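Local coordinates for protein thymidylate synthase ThyX (Streptomyces cacaoi subsp. asoensis, PDB 4P5A) that probably catalyses the flavin-dependent reductive methylation of UMP and dUMP, using methylenetetrahydrofolate as the methyl donor, at residues A25-A30 / G47-L52; H83-R88 / F92-A97; F106-A111 / R143-A148; R193-R196 / Y201-H204. One frame throughout, in Å; residues are numbered along the deposited sequence. Where two conformers were deposited one is given.

Contacts 2 and 4 meet directly: His87 NE2 lies 2.8 Å from Arg193 NE, a probable hydrogen bond, with the contact centres about 21 Å apart. Together they line a pocket where the uracil of 5-bromo-UMP stacks face to face on the flavin; contact 2 binds FAD and also the nucleotide, while contact 4 brings Arg193 to the uracil and borders FAD. Contact 1 stands apart, centred about 32 Å from contact 2, yet its Ala30 side chain is about 8 Å from a bound FAD. Contact 3 lies across the chain's centre from contact 1, centres about 48 Å apart; its Tyr107 side chain is about 12 Å from a bound nucleotide. Contacts 2 and 3 both touch the third subunit.

Contact 1. Residues A25-A30 / G47-L52; sequences AVVKAA and GSTRGL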
# COMPACT_ATOMS: atom_id res chain seq x y z
N ALA B 25 -15.69 12.17 12.10
CA ALA B 25 -15.35 11.69 10.73
C ALA B 25 -15.38 10.15 10.67
O ALA B 25 -15.67 9.56 9.61
CB ALA B 25 -13.90 12.26 10.32
N VAL B 26 -15.04 9.51 11.79
CA VAL B 26 -15.09 8.03 11.81
C VAL B 26 -16.49 7.51 11.80
O VAL B 26 -16.78 6.56 11.12
CB VAL B 26 -14.44 7.53 13.10
CG1 VAL B 26 -14.38 5.91 13.18
CG2 VAL B 26 -13.07 8.09 13.21
N VAL B 27 -17.36 8.11 12.67
CA VAL B 27 -18.74 7.71 12.81
C VAL B 27 -19.46 7.88 11.45
O VAL B 27 -20.22 6.98 11.05
CB VAL B 27 -19.43 8.68 13.86
CG1 VAL B 27 -20.98 8.46 13.83
CG2 VAL B 27 -18.77 8.43 15.29
N LYS B 28 -19.18 9.00 10.81
CA LYS B 28 -19.88 9.28 9.47
C LYS B 28 -19.47 8.22 8.48
O LYS B 28 -20.33 7.75 7.73
CB LYS B 28 -19.53 10.66 8.94
CG LYS B 28 -20.28 11.80 9.74
CD LYS B 28 -19.81 13.16 9.25
CE LYS B 28 -20.86 13.90 8.37
NZ LYS B 28 -20.29 15.11 7.60
N ALA B 29 -18.16 7.91 8.40
CA ALA B 29 -17.65 6.89 7.42
C ALA B 29 -18.23 5.56 7.76
O ALA B 29 -18.76 4.84 6.92
CB ALA B 29 -16.14 6.82 7.47
N ALA B 30 -18.28 5.21 9.06
CA ALA B 30 -18.82 3.93 9.46
C ALA B 30 -20.33 3.73 9.19
O ALA B 30 -20.75 2.58 8.83
CB ALA B 30 -18.60 3.66 10.99
N GLY B 47 -22.88 7.45 25.16
CA GLY B 47 -22.92 8.27 23.95
C GLY B 47 -22.81 7.27 22.79
O GLY B 47 -22.11 6.25 22.92
N SER B 48 -23.52 7.55 21.70
CA SER B 48 -23.51 6.68 20.53
C SER B 48 -22.12 6.81 19.86
O SER B 48 -21.68 5.81 19.31
CB SER B 48 -24.51 7.13 19.44
OG SER B 48 -24.31 8.52 19.04
N THR B 49 -21.48 7.99 19.91
CA THR B 49 -20.11 8.07 19.27
C THR B 49 -19.10 7.17 19.99
O THR B 49 -18.40 6.40 19.32
CB THR B 49 -19.60 9.48 19.13
OG1 THR B 49 -20.40 10.16 18.14
CG2 THR B 49 -18.06 9.53 18.73
N ARG B 50 -19.00 7.27 21.32
CA ARG B 50 -18.09 6.36 22.05
C ARG B 50 -18.51 4.91 21.86
O ARG B 50 -17.63 4.00 21.71
CB ARG B 50 -18.07 6.70 23.52
CG ARG B 50 -17.18 5.86 24.30
CD ARG B 50 -17.25 6.31 25.76
NE ARG B 50 -16.37 5.52 26.63
CZ ARG B 50 -16.70 4.36 27.26
NH1 ARG B 50 -17.90 3.76 27.12
NH2 ARG B 50 -15.80 3.79 28.01
N GLY B 51 -19.82 4.65 21.98
CA GLY B 51 -20.31 3.28 21.67
C GLY B 51 -19.87 2.69 20.32
O GLY B 51 -19.34 1.57 20.27
N LEU B 52 -20.01 3.48 19.26
CA LEU B 52 -19.69 2.98 17.95
C LEU B 52 -18.15 2.79 17.80
O LEU B 52 -17.67 1.77 17.27
CB LEU B 52 -20.18 3.99 16.96
CG LEU B 52 -20.18 3.52 15.46
CD1 LEU B 52 -20.00 4.64 14.50
CD2 LEU B 52 -20.05 2.07 15.03
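Val27 holds CG1 anti to its backbone N (chi1 169°), which sends CG1 to Leu52 and CG2 to Thr49, so that one residue serves two successive turns of the facing helix. Leu52 likewise has CG opposite its own N (chi1 -169°), and its CD1 is the branch that reaches across. That methyl settles between Val27 and Ala30, one turn apart on their helix: it is 3.7 Å from Val27 CA, 4.0 Å from Val27 CG1 and 3.9 Å from Ala30 CB. The second Val27 branch meets Thr49, with CG2 to CG2 at 3.7 Å, the two side chains crossing at about a right angle. The Thr49 hydroxyl is also close to that valine methyl, and no hydrogen bond joins the segments. This is helix-on-helix packing in the ThyX fold, between helix 23-30 and the start of helix 48-58, whose short segments cross at 69° with axes 10.2 Å apart. Gly47 is the N-cap of the second helix, and its O takes the first-turn bond from Gly51 N at 2.9 Å. Further along, Leu56 covers Val26 and Ala30, while Ala29 packs on Tyr178 of the second subunit. The Ala30 side chain lies about 6 Å from that of His61, a residue seen to bind FAD.

Contact 2. Residues H83-R88 / F92-A97; sequences HLMRHR and FNEESA. With FAD (flavin-adenine dinucleotide), chain H.
Next to the RHRX7S signature of ThyX enzymes (Arg86 to Ser96), Met85 packs on Phe92, which lies inside it. Met85 CG lies over the centre of the Phe92 ring, 3.9 Å from the centroid and 6° off the normal, a CH-pi contact. SD stands farther out above the ring in a Met-aromatic contact, and the bend at chi3 (75°) returns CE to within 3.8 Å of Phe92 CB. Leu84 CG approaches Phe92 CE1 at 3.6 Å, and His87 O meets the ring edge. Without the ring, as with an alanine at Phe92, a gap is likely to open beside Met85 and Leu84, and the methionine would probably be free to turn. On the cofactor side, Arg88 grips FAD O2A twice, through N at 2.9 Å and NE at 2.8 Å, the latter nearly straight (176°). Adenine N7A sits over the centre of its guanidinium, whose NH2 also pairs with Glu66 of the fourth subunit. Arg86 NH2 donates to the flavin O2 at 2.8 Å. Phe92 rests on Leu177 and Ala179 of the neighbouring strand 174-181, while Leu84 of helix 78-84 packs on Phe189 of helix 183-193 and Ile209 of helix 207-223.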
# COMPACT_ATOMS: atom_id res chain seq x y z
N HIS B 83 13.61 4.96 11.05
CA HIS B 83 12.56 4.20 11.70
C HIS B 83 11.16 4.70 11.25
O HIS B 83 10.33 3.87 10.92
CB HIS B 83 12.70 4.22 13.23
CG HIS B 83 14.03 3.70 13.67
ND1 HIS B 83 14.50 3.85 14.97
CD2 HIS B 83 14.96 2.99 12.99
CE1 HIS B 83 15.67 3.25 15.06
NE2 HIS B 83 15.95 2.68 13.90
N LEU B 84 10.97 6.00 11.30
CA LEU B 84 9.65 6.62 10.91
C LEU B 84 9.34 6.20 9.48
O LEU B 84 8.18 5.80 9.20
CB LEU B 84 9.76 8.15 10.97
CG LEU B 84 8.50 8.86 10.46
CD1 LEU B 84 7.24 8.40 11.22
CD2 LEU B 84 8.71 10.35 10.79
N MET B 85 10.35 6.30 8.58
CA MET B 85 10.01 6.05 7.17
C MET B 85 9.81 4.60 6.73
O MET B 85 9.49 4.35 5.56
CB MET B 85 11.03 6.70 6.32
CG MET B 85 10.82 8.27 6.51
SD MET B 85 11.96 9.30 5.47
CE MET B 85 11.14 9.00 4.05
N ARG B 86 10.00 3.67 7.64
CA ARG B 86 9.61 2.32 7.34
C ARG B 86 8.05 2.10 7.26
O ARG B 86 7.59 1.06 6.72
CB ARG B 86 10.14 1.32 8.36
CG ARG B 86 11.69 1.30 8.36
CD ARG B 86 12.25 0.94 6.93
NE ARG B 86 11.74 -0.41 6.48
CZ ARG B 86 12.30 -1.59 6.81
NH1 ARG B 86 11.74 -2.71 6.39
NH2 ARG B 86 13.39 -1.68 7.60
N HIS B 87 7.28 3.06 7.76
CA HIS B 87 5.83 2.83 7.81
C HIS B 87 5.20 3.22 6.49
O HIS B 87 5.01 4.41 6.21
CB HIS B 87 5.29 3.61 9.03
CG HIS B 87 5.84 3.06 10.31
ND1 HIS B 87 5.12 2.19 11.10
CD2 HIS B 87 7.02 3.26 10.94
CE1 HIS B 87 5.85 1.84 12.15
NE2 HIS B 87 6.98 2.49 12.09
N ARG B 88 4.95 2.23 5.62
CA ARG B 88 4.63 2.45 4.22
C ARG B 88 3.24 2.98 4.00
O ARG B 88 2.94 3.44 2.88
CB ARG B 88 4.75 1.04 3.49
CG ARG B 88 6.19 0.65 3.38
CD ARG B 88 6.19 -0.92 3.04
NE ARG B 88 5.67 -1.72 4.17
CZ ARG B 88 5.65 -3.08 4.10
NH1 ARG B 88 6.03 -3.69 2.95
NH2 ARG B 88 5.25 -3.78 5.16
N PHE B 92 5.49 10.93 3.11
CA PHE B 92 6.65 11.70 3.65
C PHE B 92 7.21 12.65 2.60
O PHE B 92 7.14 12.32 1.39
CB PHE B 92 7.79 10.73 4.01
CG PHE B 92 7.39 9.71 5.04
CD1 PHE B 92 7.13 10.10 6.37
CD2 PHE B 92 7.24 8.33 4.67
CE1 PHE B 92 6.76 9.19 7.34
CE2 PHE B 92 6.86 7.40 5.73
CZ PHE B 92 6.62 7.86 7.00
N ASN B 93 7.79 13.77 3.04
CA ASN B 93 8.64 14.54 2.11
C ASN B 93 9.68 15.18 3.01
O ASN B 93 9.32 15.89 3.94
CB ASN B 93 7.92 15.66 1.37
CG ASN B 93 8.81 16.13 0.18
OD1 ASN B 93 9.24 17.35 0.12
ND2 ASN B 93 9.17 15.19 -0.70
N GLU B 94 10.96 14.89 2.71
CA GLU B 94 12.09 15.24 3.57
C GLU B 94 13.02 16.23 2.86
O GLU B 94 13.17 16.20 1.62
CB GLU B 94 12.81 13.91 3.86
CG GLU B 94 13.99 14.05 4.89
CD GLU B 94 14.70 12.75 5.23
OE1 GLU B 94 14.36 11.61 4.75
OE2 GLU B 94 15.74 12.90 5.91
N GLU B 95 13.70 17.08 3.63
CA GLU B 95 14.70 17.95 3.06
C GLU B 95 15.81 17.11 2.53
O GLU B 95 16.19 16.11 3.12
CB GLU B 95 15.26 18.77 4.24
CG GLU B 95 15.96 20.02 3.77
CD GLU B 95 15.86 21.09 4.87
OE1 GLU B 95 14.96 22.01 4.80
OE2 GLU B 95 16.64 20.94 5.82
N SER B 96 16.36 17.52 1.40
CA SER B 96 17.37 16.74 0.73
C SER B 96 18.83 17.28 0.88
O SER B 96 19.05 18.42 0.64
CB SER B 96 17.00 16.77 -0.73
OG SER B 96 18.13 16.33 -1.53
N ALA B 97 19.78 16.39 1.19
CA ALA B 97 21.22 16.73 1.18
C ALA B 97 21.82 16.73 -0.19
O ALA B 97 22.91 17.31 -0.38
CB ALA B 97 21.99 15.77 2.14
PA FAD H . 3.64 -0.47 7.45
O1A FAD H . 3.01 0.80 7.82
O2A FAD H . 4.68 -0.56 6.46
O5B FAD H . 2.51 -1.48 7.09
C5B FAD H . 1.32 -1.62 7.96
C4B FAD H . 0.64 -2.94 7.70
O4B FAD H . 0.26 -2.99 6.31
C3B FAD H . 1.56 -4.10 7.87
O3B FAD H . 1.62 -4.52 9.25
C2B FAD H . 0.92 -5.20 7.00
O2B FAD H . -0.29 -5.65 7.72
C1B FAD H . 0.42 -4.37 5.78
N9A FAD H . 1.37 -4.30 4.66
C8A FAD H . 1.82 -3.17 4.08
N7A FAD H . 2.59 -3.45 3.03
C5A FAD H . 2.57 -4.84 2.89
C6A FAD H . 3.15 -5.79 2.01
N6A FAD H . 3.91 -5.42 0.93
N1A FAD H . 2.90 -7.11 2.25
C2A FAD H . 2.10 -7.53 3.25
N3A FAD H . 1.52 -6.66 4.12
C4A FAD H . 1.80 -5.33 3.97
N1 FAD H . 13.32 -3.72 10.05
C2 FAD H . 14.38 -4.29 9.40
O2 FAD H . 14.64 -4.10 8.22
N3 FAD H . 15.29 -5.00 10.14
C4 FAD H . 15.14 -5.15 11.51
O4 FAD H . 15.99 -5.88 12.10
C4X FAD H . 14.03 -4.58 12.16
N5 FAD H . 13.74 -4.80 13.53
C5X FAD H . 12.71 -4.03 14.14
C6 FAD H . 12.50 -3.96 15.54
C7 FAD H . 11.46 -3.21 16.12
C7M FAD H . 11.38 -3.25 17.65
C8 FAD H . 10.57 -2.41 15.35
C8M FAD H . 9.37 -1.62 15.96
C9 FAD H . 10.76 -2.44 13.95
C9A FAD H . 11.85 -3.20 13.37
N10 FAD H . 12.03 -3.21 11.96
C10 FAD H . 13.14 -3.87 11.41
C1' FAD H . 11.18 -2.37 11.07
C2' FAD H . 9.92 -3.32 10.85
O2' FAD H . 10.25 -4.53 10.11
C3' FAD H . 8.87 -2.62 9.95
O3' FAD H . 9.42 -2.13 8.71
C4' FAD H . 8.21 -1.34 10.70
O4' FAD H . 8.01 -1.67 12.03
C5' FAD H . 6.89 -0.98 9.98
O5' FAD H . 5.90 -1.95 10.38
P FAD H . 4.86 -2.44 9.24
O1P FAD H . 5.51 -3.06 8.05
O2P FAD H . 3.94 -3.34 9.97
O3P FAD H . 4.13 -1.11 8.78

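Contact 3. Residues F106-A111 / R143-A148; sequences FYVPDA and RAYEVA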
# COMPACT_ATOMS: atom_id res chain seq x y z
N PHE B 106 23.53 18.19 15.24
CA PHE B 106 23.80 16.73 15.40
C PHE B 106 23.18 16.31 16.70
O PHE B 106 23.23 17.06 17.72
CB PHE B 106 25.33 16.37 15.40
CG PHE B 106 26.01 16.80 14.20
CD1 PHE B 106 26.64 18.02 14.15
CD2 PHE B 106 25.90 16.03 13.02
CE1 PHE B 106 27.21 18.50 13.00
CE2 PHE B 106 26.49 16.50 11.79
CZ PHE B 106 27.17 17.72 11.81
N TYR B 107 22.58 15.11 16.74
CA TYR B 107 21.93 14.65 17.93
C TYR B 107 22.91 13.92 18.92
O TYR B 107 23.72 13.07 18.53
CB TYR B 107 20.79 13.61 17.55
CG TYR B 107 20.12 12.95 18.74
CD1 TYR B 107 20.52 11.65 19.17
CD2 TYR B 107 19.11 13.62 19.48
CE1 TYR B 107 19.94 11.06 20.27
CE2 TYR B 107 18.51 13.01 20.60
CZ TYR B 107 18.93 11.77 20.99
OH TYR B 107 18.35 11.13 22.08
N VAL B 108 22.73 14.23 20.21
CA VAL B 108 23.38 13.42 21.26
C VAL B 108 22.32 13.20 22.31
O VAL B 108 21.52 14.09 22.57
CB VAL B 108 24.69 14.20 21.89
CG1 VAL B 108 25.78 14.35 20.86
CG2 VAL B 108 24.26 15.51 22.45
N PRO B 109 22.33 12.06 22.97
CA PRO B 109 21.28 11.79 23.96
C PRO B 109 21.40 12.74 25.16
O PRO B 109 22.52 13.12 25.50
CB PRO B 109 21.51 10.35 24.35
CG PRO B 109 22.89 9.90 23.73
CD PRO B 109 23.30 10.97 22.75
N ASP B 110 20.29 13.07 25.81
CA ASP B 110 20.43 13.88 27.04
C ASP B 110 20.75 13.03 28.29
O ASP B 110 20.91 11.79 28.25
CB ASP B 110 19.23 14.76 27.28
CG ASP B 110 18.01 13.98 27.62
OD1 ASP B 110 18.07 12.78 28.08
OD2 ASP B 110 16.96 14.57 27.45
N ALA B 111 20.86 13.70 29.42
CA ALA B 111 21.36 12.98 30.59
C ALA B 111 20.39 11.93 31.12
O ALA B 111 20.81 11.09 31.89
CB ALA B 111 21.82 13.98 31.72
N ARG B 143 33.78 14.67 19.17
CA ARG B 143 35.00 14.62 18.40
C ARG B 143 34.69 14.10 16.97
O ARG B 143 35.18 14.62 15.95
CB ARG B 143 35.99 13.67 19.09
CG ARG B 143 37.41 13.78 18.64
CD ARG B 143 37.71 12.74 17.68
NE ARG B 143 39.09 12.67 17.21
CZ ARG B 143 39.84 11.58 17.27
NH1 ARG B 143 39.37 10.48 17.86
NH2 ARG B 143 41.07 11.60 16.75
N ALA B 144 33.92 13.05 16.93
CA ALA B 144 33.56 12.48 15.59
C ALA B 144 32.76 13.49 14.76
O ALA B 144 33.04 13.62 13.57
CB ALA B 144 32.81 11.28 15.80
N TYR B 145 31.79 14.20 15.38
CA TYR B 145 30.93 15.13 14.60
C TYR B 145 31.79 16.32 14.12
O TYR B 145 31.60 16.80 13.01
CB TYR B 145 29.78 15.67 15.41
CG TYR B 145 28.79 14.64 15.99
CD1 TYR B 145 28.78 13.30 15.55
CD2 TYR B 145 27.85 15.05 16.93
CE1 TYR B 145 27.86 12.39 16.11
CE2 TYR B 145 26.96 14.18 17.47
CZ TYR B 145 26.96 12.84 17.04
OH TYR B 145 26.03 11.97 17.57
N GLU B 146 32.72 16.79 14.98
CA GLU B 146 33.58 17.90 14.54
C GLU B 146 34.45 17.55 13.33
O GLU B 146 34.53 18.39 12.41
CB GLU B 146 34.51 18.40 15.70
CG GLU B 146 33.76 19.02 16.79
CD GLU B 146 34.68 19.43 17.93
OE1 GLU B 146 35.68 18.68 18.17
OE2 GLU B 146 34.37 20.49 18.58
N VAL B 147 35.05 16.34 13.30
CA VAL B 147 35.86 15.95 12.16
C VAL B 147 34.98 15.71 10.93
O VAL B 147 35.30 16.19 9.86
CB VAL B 147 36.59 14.66 12.48
CG1 VAL B 147 37.23 13.95 11.24
CG2 VAL B 147 37.69 14.99 13.53
N ALA B 148 33.81 15.09 11.14
CA ALA B 148 32.90 14.91 9.98
C ALA B 148 32.53 16.24 9.36
O ALA B 148 32.57 16.41 8.11
CB ALA B 148 31.62 14.14 10.47
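Tyr145 reaches from its helix between Phe106 and Val108, and its ring is touched by these two residues from opposite sides of its plane. On one side comes Phe106, whose CB is only 3.2 Å from Tyr145 CD2, a close approach at this resolution. The rings of Phe106 and Tyr145 meet at a slant, centroids 5.2 Å apart and planes at 33°. The two side chains run past one another in opposing senses, which puts Tyr145 CB over one face of the Phe106 ring, toward its rim. Val108 arrives on the other side, with CG1 3.6 Å from Tyr145 CE2. Its CG1 is anti to the carbonyl carbon, an orientation that turns this methyl toward the tyrosine. With chi2 at -14° setting only the tilt of the ring, the far end of Tyr145 carries the polar link: OH donates to Tyr107 O at 2.7 Å. The oxygen lies close to the ring plane, and the C=O...donor angle of 160° puts the hydroxyl nearly along the C=O axis. The buried hydroxyl thereby has an acceptor, and this bond, together with packing by Phe106 and Val108, would probably limit rotation of the ring. Tyr107 itself points away, its OH bonded to Glu208. Leu8 of strand 7-9 and Leu167 of the third subunit also touch Tyr145. The end of strand 105-107, which pairs in parallel with strand 7-9, is thus joined to the long helix 131-157 by an aromatic pair and a tyrosine-to-carbonyl bond, at the interface with the third subunit.

Contact 4. Residues R193-R196 / Y201-H204; sequences RTHR and YVSH. With 5BU (5-bromo-uridine-5'-monophosphate), chain F.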
# COMPACT_ATOMS: atom_id res chain seq x y z
N ARG B 193 5.79 1.75 17.88
CA ARG B 193 6.84 2.74 18.17
C ARG B 193 6.65 3.37 19.57
O ARG B 193 7.28 4.39 19.88
CB ARG B 193 6.91 3.86 17.13
CG ARG B 193 7.19 3.32 15.76
CD ARG B 193 8.50 2.49 15.65
NE ARG B 193 8.81 2.17 14.19
CZ ARG B 193 9.95 1.57 13.84
NH1 ARG B 193 10.88 1.21 14.81
NH2 ARG B 193 10.21 1.36 12.55
N THR B 194 5.81 2.76 20.40
CA THR B 194 5.83 3.13 21.83
C THR B 194 6.02 1.84 22.63
O THR B 194 5.48 0.75 22.28
CB THR B 194 4.59 3.84 22.29
OG1 THR B 194 3.44 3.02 22.04
CG2 THR B 194 4.46 5.17 21.63
N HIS B 195 6.76 1.97 23.75
CA HIS B 195 6.98 0.79 24.65
C HIS B 195 6.03 0.95 25.85
O HIS B 195 6.31 1.74 26.74
CB HIS B 195 8.42 0.82 25.15
CG HIS B 195 8.72 -0.27 26.14
ND1 HIS B 195 8.80 -0.04 27.50
CD2 HIS B 195 8.91 -1.60 25.97
CE1 HIS B 195 9.02 -1.19 28.13
NE2 HIS B 195 9.11 -2.15 27.22
N ARG B 196 4.96 0.18 25.87
CA ARG B 196 3.95 0.29 26.89
C ARG B 196 3.71 -1.08 27.51
O ARG B 196 3.03 -1.93 26.92
CB ARG B 196 2.67 0.83 26.30
CG ARG B 196 2.86 2.26 25.82
CD ARG B 196 3.13 3.23 27.00
NE ARG B 196 3.19 4.56 26.41
CZ ARG B 196 4.28 5.16 25.95
NH1 ARG B 196 5.52 4.64 26.05
NH2 ARG B 196 4.10 6.32 25.43
N TYR B 201 0.55 -5.96 23.04
CA TYR B 201 1.91 -6.39 22.52
C TYR B 201 2.95 -5.40 23.02
O TYR B 201 2.80 -4.19 22.88
CB TYR B 201 1.91 -6.39 20.99
CG TYR B 201 1.04 -7.44 20.46
CD1 TYR B 201 1.57 -8.71 20.22
CD2 TYR B 201 -0.34 -7.19 20.22
CE1 TYR B 201 0.74 -9.68 19.71
CE2 TYR B 201 -1.14 -8.13 19.74
CZ TYR B 201 -0.59 -9.41 19.52
OH TYR B 201 -1.42 -10.40 19.02
N VAL B 202 4.00 -5.89 23.64
CA VAL B 202 4.99 -4.97 24.16
C VAL B 202 6.08 -4.82 23.09
O VAL B 202 6.74 -5.80 22.71
CB VAL B 202 5.51 -5.37 25.54
CG1 VAL B 202 6.48 -4.35 26.05
CG2 VAL B 202 4.27 -5.62 26.56
N SER B 203 6.22 -3.63 22.52
CA SER B 203 7.20 -3.42 21.46
C SER B 203 8.41 -2.74 22.10
O SER B 203 8.30 -2.16 23.16
CB SER B 203 6.55 -2.50 20.40
OG SER B 203 7.42 -2.41 19.24
N HIS B 204 9.58 -2.83 21.45
CA HIS B 204 10.82 -2.30 22.04
C HIS B 204 11.47 -1.35 21.03
O HIS B 204 12.60 -1.59 20.59
CB HIS B 204 11.77 -3.48 22.31
CG HIS B 204 11.28 -4.33 23.42
ND1 HIS B 204 11.24 -3.87 24.72
CD2 HIS B 204 10.65 -5.54 23.42
CE1 HIS B 204 10.64 -4.78 25.48
NE2 HIS B 204 10.29 -5.80 24.73
P 5BU F . 18.84 0.12 12.84
OP1 5BU F . 20.22 0.18 12.22
OP2 5BU F . 18.60 -1.09 13.77
OP3 5BU F . 18.38 1.47 13.48
O5' 5BU F . 17.81 -0.14 11.58
C5' 5BU F . 18.19 -0.97 10.59
C4' 5BU F . 16.96 -1.06 9.54
O4' 5BU F . 15.82 -1.66 10.24
C3' 5BU F . 16.48 0.31 9.10
O3' 5BU F . 15.82 0.22 7.80
C2' 5BU F . 15.41 0.60 10.14
O2' 5BU F . 14.45 1.54 9.62
C1' 5BU F . 14.80 -0.73 10.52
N1 5BU F . 14.51 -0.89 11.97
C2 5BU F . 13.55 -0.06 12.53
O2 5BU F . 12.89 0.66 11.74
N3 5BU F . 13.30 0.00 13.86
C4 5BU F . 14.03 -0.82 14.72
O4 5BU F . 13.82 -0.78 15.91
C5 5BU F . 15.01 -1.64 14.13
C6 5BU F . 15.32 -1.70 12.81
BR 5BU F . 15.90 -2.93 15.27
O HOH W 1 4.61 -1.43 23.41
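His195 CD2 and Ser203 O are only 2.9 Å apart, with the oxygen at the ring edge and in its plane; so close an approach makes the modelled turn of this ring doubtful. Ser203 O is buried here and has no hydrogen-bond partner in the model, though His195 CA also comes within 3.6 Å of it. The His195 and His204 rings meet obliquely, centroids 5.0 Å apart and planes at 38°, and Val202 CG1 packs against His195 NE2 at 3.6 Å. No direct hydrogen bond joins the segments. A water does so instead, accepting from Arg196 N at 3.0 Å and from Ser203 N at 2.9 Å while lying near Thr194 O. The Arg193 side chain extends to the nucleotide: NH2 donates to the uracil O2 at 2.9 Å (161°), NH1 is 2.9 Å from N3 at the guanidinium edge, near its plane, and NE is hydrogen-bonded to His87 NE2. A leucine in its place would probably leave uracil O2 without this donor and His87 NE2 without its partner. The loop between helices 183-193 and 207-223 thus borders the ThyX active site, where Ser203 and His204 touch FAD and Arg193 is predicted to aid ionisation of dUMP N3.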